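Local coordinates for putative glycosyltransferase (Mannosyltransferase) involved in glycosylating the PBCV-1 major capsid protein (Paramecium bursaria Chlorella virus 1, PDB 2P6W) that probably transfers a sugar from a nucleotide donor, through its manganese-binding N-terminal domain, in glycosylation of the viral major capsid protein, at residues Ile20-Leu28 with Arg201-Val211. Numbering follows the deposited sequence.
Sequences IYARKTKEL and RAERDEHMEMV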
ATOM      1  N   ILE A  20      -7.542 -17.354   1.438  1.00 21.91           N
ATOM      2  CA  ILE A  20      -6.948 -17.757   0.167  1.00 21.88           C
ATOM      3  C   ILE A  20      -6.528 -16.588  -0.719  1.00 21.85           C
ATOM      4  O   ILE A  20      -5.406 -16.577  -1.223  1.00 22.16           O
ATOM      5  CB  ILE A  20      -7.846 -18.770  -0.579  1.00 22.27           C
ATOM      6  CG1 ILE A  20      -7.951 -20.057   0.236  1.00 21.91           C
ATOM      7  CG2 ILE A  20      -7.313 -19.076  -1.989  1.00 21.77           C
ATOM      8  CD1 ILE A  20      -6.591 -20.671   0.661  1.00 27.65           C
ATOM      9  N   TYR A  21      -7.390 -15.583  -0.882  1.00 21.43           N
ATOM     10  CA  TYR A  21      -7.006 -14.487  -1.785  1.00 21.32           C
ATOM     11  C   TYR A  21      -5.703 -13.828  -1.353  1.00 21.72           C
ATOM     12  O   TYR A  21      -4.899 -13.435  -2.198  1.00 22.05           O
ATOM     13  CB  TYR A  21      -8.101 -13.441  -1.939  1.00 22.06           C
ATOM     14  CG  TYR A  21      -8.238 -12.466  -0.801  1.00 20.49           C
ATOM     15  CD1 TYR A  21      -7.390 -11.340  -0.691  1.00 20.72           C
ATOM     16  CD2 TYR A  21      -9.239 -12.632   0.152  1.00 22.17           C
ATOM     17  CE1 TYR A  21      -7.511 -10.434   0.364  1.00 18.85           C
ATOM     18  CE2 TYR A  21      -9.385 -11.727   1.197  1.00 21.29           C
ATOM     19  CZ  TYR A  21      -8.527 -10.626   1.297  1.00 21.10           C
ATOM     20  OH  TYR A  21      -8.704  -9.735   2.339  1.00 22.30           O
ATOM     21  N   ALA A  22      -5.485 -13.735  -0.042  1.00 22.42           N
ATOM     22  CA  ALA A  22      -4.290 -13.066   0.467  1.00 22.38           C
ATOM     23  C   ALA A  22      -3.052 -13.937   0.295  1.00 22.79           C
ATOM     24  O   ALA A  22      -1.954 -13.420   0.120  1.00 22.07           O
ATOM     25  CB  ALA A  22      -4.485 -12.670   1.922  1.00 22.63           C
ATOM     26  N   ARG A  23      -3.223 -15.261   0.332  1.00 22.90           N
ATOM     27  CA  ARG A  23      -2.111 -16.153  -0.024  1.00 23.74           C
ATOM     28  C   ARG A  23      -1.704 -15.858  -1.461  1.00 23.24           C
ATOM     29  O   ARG A  23      -0.515 -15.768  -1.770  1.00 22.74           O
ATOM     30  CB  ARG A  23      -2.497 -17.634   0.140  1.00 23.40           C
ATOM     31  CG  ARG A  23      -1.299 -18.583   0.042  1.00 28.29           C
ATOM     32  CD  ARG A  23      -1.649 -20.039   0.391  1.00 28.61           C
ATOM     33  NE  ARG A  23      -2.836 -20.563  -0.290  1.00 38.05           N
ATOM     34  CZ  ARG A  23      -2.890 -20.905  -1.578  1.00 40.89           C
ATOM     35  NH1 ARG A  23      -1.825 -20.769  -2.364  1.00 42.10           N
ATOM     36  NH2 ARG A  23      -4.022 -21.378  -2.086  1.00 42.47           N
ATOM     37  N   LYS A  24      -2.696 -15.705  -2.333  1.00 22.27           N
ATOM     38  CA  LYS A  24      -2.432 -15.534  -3.760  1.00 22.63           C
ATOM     39  C   LYS A  24      -1.804 -14.183  -4.072  1.00 22.31           C
ATOM     40  O   LYS A  24      -0.844 -14.105  -4.846  1.00 22.66           O
ATOM     41  CB  LYS A  24      -3.703 -15.767  -4.574  1.00 23.04           C
ATOM     42  CG  LYS A  24      -4.147 -17.223  -4.546  1.00 25.26           C
ATOM     43  CD  LYS A  24      -5.374 -17.406  -5.387  1.00 29.95           C
ATOM     44  CE  LYS A  24      -5.679 -18.866  -5.632  1.00 31.02           C
ATOM     45  NZ  LYS A  24      -6.710 -18.915  -6.684  1.00 32.70           N
ATOM     46  N   THR A  25      -2.330 -13.108  -3.491  1.00 22.20           N
ATOM     47  CA  THR A  25      -1.718 -11.803  -3.709  1.00 21.48           C
ATOM     48  C   THR A  25      -0.285 -11.785  -3.169  1.00 21.98           C
ATOM     49  O   THR A  25       0.607 -11.267  -3.833  1.00 22.24           O
ATOM     50  CB  THR A  25      -2.521 -10.662  -3.080  1.00 22.44           C
ATOM     51  OG1 THR A  25      -2.567 -10.855  -1.668  1.00 20.05           O
ATOM     52  CG2 THR A  25      -3.941 -10.630  -3.640  1.00 21.79           C
ATOM     53  N   LYS A  26      -0.072 -12.350  -1.978  1.00 21.43           N
ATOM     54  CA  LYS A  26       1.286 -12.472  -1.444  1.00 21.39           C
ATOM     55  C   LYS A  26       2.222 -13.145  -2.467  1.00 21.71           C
ATOM     56  O   LYS A  26       3.318 -12.649  -2.739  1.00 21.38           O
ATOM     57  CB  LYS A  26       1.284 -13.283  -0.153  1.00 21.60           C
ATOM     58  CG  LYS A  26       2.679 -13.431   0.442  1.00 23.42           C
ATOM     59  CD  LYS A  26       2.753 -14.594   1.406  1.00 25.93           C
ATOM     60  CE  LYS A  26       4.164 -14.747   1.966  1.00 29.68           C
ATOM     61  NZ  LYS A  26       4.288 -15.880   2.951  1.00 33.56           N
ATOM     62  N   GLU A  27       1.788 -14.287  -3.005  1.00 21.43           N
ATOM     63  CA  GLU A  27       2.590 -15.017  -3.998  1.00 22.54           C
ATOM     64  C   GLU A  27       2.975 -14.156  -5.187  1.00 22.28           C
ATOM     65  O   GLU A  27       4.131 -14.167  -5.627  1.00 22.84           O
ATOM     66  CB  GLU A  27       1.844 -16.263  -4.478  1.00 22.70           C
ATOM     67  CG  GLU A  27       1.914 -17.389  -3.444  1.00 26.49           C
ATOM     68  CD  GLU A  27       0.937 -18.519  -3.711  1.00 31.84           C
ATOM     69  OE1 GLU A  27       0.260 -18.499  -4.767  1.00 33.17           O
ATOM     70  OE2 GLU A  27       0.847 -19.424  -2.845  1.00 33.28           O
ATOM     71  N   LEU A  28       2.006 -13.406  -5.711  1.00 21.57           N
ATOM     72  CA  LEU A  28       2.250 -12.560  -6.888  1.00 21.02           C
ATOM     73  C   LEU A  28       3.188 -11.387  -6.568  1.00 20.74           C
ATOM     74  O   LEU A  28       4.071 -11.048  -7.355  1.00 20.29           O
ATOM     75  CB  LEU A  28       0.925 -12.062  -7.475  1.00 21.15           C
ATOM     76  CG  LEU A  28       0.000 -13.158  -8.001  1.00 21.93           C
ATOM     77  CD1 LEU A  28      -1.232 -12.495  -8.630  1.00 24.58           C
ATOM     78  CD2 LEU A  28       0.744 -14.005  -9.018  1.00 24.16           C
ATOM     79  N   ARG A 201     -14.267 -11.169   1.272  1.00 21.94           N
ATOM     80  CA  ARG A 201     -13.235 -12.191   1.143  1.00 22.77           C
ATOM     81  C   ARG A 201     -13.585 -13.185   0.041  1.00 21.98           C
ATOM     82  O   ARG A 201     -12.736 -13.529  -0.791  1.00 21.96           O
ATOM     83  CB  ARG A 201     -13.060 -12.942   2.462  1.00 23.27           C
ATOM     84  CG  ARG A 201     -12.536 -12.070   3.602  1.00 25.34           C
ATOM     85  CD  ARG A 201     -12.598 -12.866   4.892  1.00 29.47           C
ATOM     86  NE  ARG A 201     -12.690 -12.002   6.059  1.00 31.54           N
ATOM     87  CZ  ARG A 201     -13.163 -12.401   7.237  1.00 33.17           C
ATOM     88  NH1 ARG A 201     -13.589 -13.649   7.399  1.00 32.85           N
ATOM     89  NH2 ARG A 201     -13.213 -11.549   8.245  1.00 33.89           N
ATOM     90  N   ALA A 202     -14.836 -13.646   0.031  1.00 21.54           N
ATOM     91  CA  ALA A 202     -15.252 -14.652  -0.948  1.00 21.41           C
ATOM     92  C   ALA A 202     -15.198 -14.075  -2.362  1.00 21.54           C
ATOM     93  O   ALA A 202     -14.845 -14.773  -3.315  1.00 21.68           O
ATOM     94  CB  ALA A 202     -16.662 -15.174  -0.629  1.00 21.37           C
ATOM     95  N   GLU A 203     -15.549 -12.796  -2.491  1.00 21.49           N
ATOM     96  CA  GLU A 203     -15.519 -12.090  -3.778  1.00 21.76           C
ATOM     97  C   GLU A 203     -14.083 -11.966  -4.265  1.00 21.83           C
ATOM     98  O   GLU A 203     -13.775 -12.173  -5.440  1.00 23.27           O
ATOM     99  CB  GLU A 203     -16.182 -10.715  -3.631  1.00 21.14           C
ATOM    100  CG  GLU A 203     -17.716 -10.835  -3.496  1.00 21.42           C
ATOM    101  CD  GLU A 203     -18.381  -9.651  -2.820  1.00 23.91           C
ATOM    102  OE1 GLU A 203     -17.761  -8.554  -2.737  1.00 23.68           O
ATOM    103  OE2 GLU A 203     -19.548  -9.826  -2.383  1.00 23.46           O
ATOM    104  N   ARG A 204     -13.190 -11.633  -3.338  1.00 22.05           N
ATOM    105  CA  ARG A 204     -11.756 -11.602  -3.626  1.00 21.31           C
ATOM    106  C   ARG A 204     -11.143 -12.962  -3.989  1.00 21.83           C
ATOM    107  O   ARG A 204     -10.287 -13.036  -4.885  1.00 21.85           O
ATOM    108  CB  ARG A 204     -11.034 -10.995  -2.423  1.00 21.24           C
ATOM    109  CG  ARG A 204     -11.341  -9.517  -2.273  1.00 20.57           C
ATOM    110  CD  ARG A 204     -10.829  -8.945  -0.966  1.00 21.91           C
ATOM    111  NE  ARG A 204     -10.955  -7.489  -0.916  1.00 22.74           N
ATOM    112  CZ  ARG A 204     -10.789  -6.762   0.190  1.00 23.28           C
ATOM    113  NH1 ARG A 204     -10.467  -7.344   1.346  1.00 25.01           N
ATOM    114  NH2 ARG A 204     -10.918  -5.443   0.138  1.00 23.18           N
ATOM    115  N   ASP A 205     -11.542 -14.024  -3.281  1.00 22.47           N
ATOM    116  CA  ASP A 205     -11.112 -15.378  -3.625  1.00 23.15           C
ATOM    117  C   ASP A 205     -11.512 -15.661  -5.068  1.00 23.52           C
ATOM    118  O   ASP A 205     -10.717 -16.164  -5.854  1.00 24.00           O
ATOM    119  CB  ASP A 205     -11.786 -16.425  -2.737  1.00 23.32           C
ATOM    120  CG  ASP A 205     -11.250 -16.458  -1.311  1.00 24.25           C
ATOM    121  OD1 ASP A 205     -10.297 -15.724  -0.972  1.00 23.55           O
ATOM    122  OD2 ASP A 205     -11.810 -17.260  -0.510  1.00 27.24           O
ATOM    123  N   GLU A 206     -12.761 -15.334  -5.402  1.00 24.00           N
ATOM    124  CA  GLU A 206     -13.286 -15.612  -6.734  1.00 25.10           C
ATOM    125  C   GLU A 206     -12.543 -14.799  -7.803  1.00 25.01           C
ATOM    126  O   GLU A 206     -12.226 -15.323  -8.876  1.00 25.56           O
ATOM    127  CB  GLU A 206     -14.800 -15.353  -6.770  1.00 25.68           C
ATOM    128  CG  GLU A 206     -15.477 -15.831  -8.057  1.00 29.54           C
ATOM    129  CD  GLU A 206     -16.943 -16.191  -7.865  1.00 35.07           C
ATOM    130  OE1 GLU A 206     -17.654 -15.480  -7.116  1.00 36.90           O
ATOM    131  OE2 GLU A 206     -17.388 -17.186  -8.487  1.00 37.43           O
ATOM    132  N   HIS A 207     -12.240 -13.535  -7.504  1.00 24.85           N
ATOM    133  CA  HIS A 207     -11.462 -12.703  -8.430  1.00 24.97           C
ATOM    134  C   HIS A 207     -10.091 -13.319  -8.647  1.00 25.41           C
ATOM    135  O   HIS A 207      -9.646 -13.473  -9.787  1.00 26.22           O
ATOM    136  CB  HIS A 207     -11.295 -11.278  -7.899  1.00 25.32           C
ATOM    137  CG  HIS A 207     -10.720 -10.324  -8.897  1.00 26.49           C
ATOM    138  ND1 HIS A 207      -9.366 -10.096  -9.016  1.00 27.50           N
ATOM    139  CD2 HIS A 207     -11.319  -9.524  -9.812  1.00 25.80           C
ATOM    140  CE1 HIS A 207      -9.155  -9.195  -9.963  1.00 22.94           C
ATOM    141  NE2 HIS A 207     -10.324  -8.847 -10.471  1.00 27.79           N
ATOM    142  N   MET A 208      -9.420 -13.673  -7.551  1.00 25.16           N
ATOM    143  CA  MET A 208      -8.062 -14.177  -7.667  1.00 25.57           C
ATOM    144  C   MET A 208      -7.962 -15.486  -8.454  1.00 26.82           C
ATOM    145  O   MET A 208      -6.967 -15.720  -9.137  1.00 26.50           O
ATOM    146  CB  MET A 208      -7.383 -14.262  -6.300  1.00 25.12           C
ATOM    147  CG  MET A 208      -7.133 -12.883  -5.665  1.00 25.15           C
ATOM    148  SD  MET A 208      -6.274 -11.722  -6.758  1.00 22.77           S
ATOM    149  CE  MET A 208      -4.706 -12.573  -7.035  1.00 23.15           C
ATOM    150  N   GLU A 209      -9.008 -16.309  -8.386  1.00 28.27           N
ATOM    151  CA  GLU A 209      -9.065 -17.544  -9.169  1.00 30.51           C
ATOM    152  C   GLU A 209      -9.016 -17.283 -10.670  1.00 32.33           C
ATOM    153  O   GLU A 209      -8.501 -18.110 -11.440  1.00 33.49           O
ATOM    154  CB  GLU A 209     -10.325 -18.341  -8.820  1.00 30.18           C
ATOM    155  CG  GLU A 209     -10.232 -19.094  -7.509  1.00 29.96           C
ATOM    156  CD  GLU A 209     -11.554 -19.741  -7.108  1.00 30.54           C
ATOM    157  OE1 GLU A 209     -12.317 -20.136  -8.022  1.00 32.14           O
ATOM    158  OE2 GLU A 209     -11.828 -19.841  -5.884  1.00 27.83           O
ATOM    159  N   MET A 210      -9.550 -16.139 -11.087  1.00 34.34           N
ATOM    160  CA  MET A 210      -9.572 -15.776 -12.498  1.00 37.30           C
ATOM    161  C   MET A 210      -8.265 -15.129 -12.937  1.00 37.37           C
ATOM    162  O   MET A 210      -7.977 -15.056 -14.142  1.00 37.48           O
ATOM    163  CB  MET A 210     -10.774 -14.882 -12.813  1.00 37.10           C
ATOM    164  CG  MET A 210     -12.095 -15.651 -12.802  1.00 39.19           C
ATOM    165  SD  MET A 210     -13.519 -14.593 -13.092  1.00 42.51           S
ATOM    166  CE  MET A 210     -13.758 -13.888 -11.461  1.00 41.81           C
ATOM    167  N   VAL A 211      -7.469 -14.683 -11.962  1.00 20.00           N
ATOM    168  CA  VAL A 211      -6.152 -14.116 -12.230  1.00 20.00           C
ATOM    169  C   VAL A 211      -5.140 -15.207 -12.563  1.00 20.00           C
ATOM    170  O   VAL A 211      -4.896 -16.121 -11.767  1.00 39.26           O
ATOM    171  CB  VAL A 211      -5.635 -13.299 -11.032  1.00 20.00           C
ATOM    172  CG1 VAL A 211      -4.222 -12.803 -11.296  1.00 20.00           C
ATOM    173  CG2 VAL A 211      -6.569 -12.136 -10.738  1.00 20.00           C
TER
HETATM  174  O   HOH W   1      -8.465 -17.466  -4.828  1.00 27.46           O
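D205 accepts a hydrogen bond from the backbone of Y21. The Y21 N to D205 OD1 distance is 2.9 Å, and the N-H approaches from above the carboxylate plane. This amide lies in the first turn of helix 20-36, ahead of the regular i to i-4 bonding, and D205 of helix 201-210 supplies an acceptor. A water adds a second polar link, taking a hydrogen bond from K24 NZ and giving one to D205 O.

The Y21 ring packs along R204. R204 CD lies over one ring face, 3.8 Å from the ring centroid, in a CH-pi contact. The R204 chain runs extended beside the ring, which brings NH1 within 3.1 Å of Y21 OH for a weak hydrogen bond. The guanidinium and ring planes are turned 64° apart. D205 OD1 and R201 CG meet the ring edge. Y21 thus sits as a knob among R201, R204, D205 and M208.

M208 returns the fit among Y21, K24, T25 and L28. Bends at its second and third torsions carry the methyl toward L28, with M208 CE 3.8 Å from L28 CD1. K24 slides past it in the opposite direction. Y84 of strand 83-85 also touches M208, T25 and L28.

Segments 20-28 and 201-210 cross at 42°. R204 binds UDP in a complex of this protein. Here no UDP is bound, and NH2 bonds M196 O and a citrate, probably from the crystallisation liquor; NH1 makes a long, weak ion pair with D82 of the manganese site. By flanking its aliphatic chain and meeting its NH1, Y21 probably helps position this arginine at the nucleotide site.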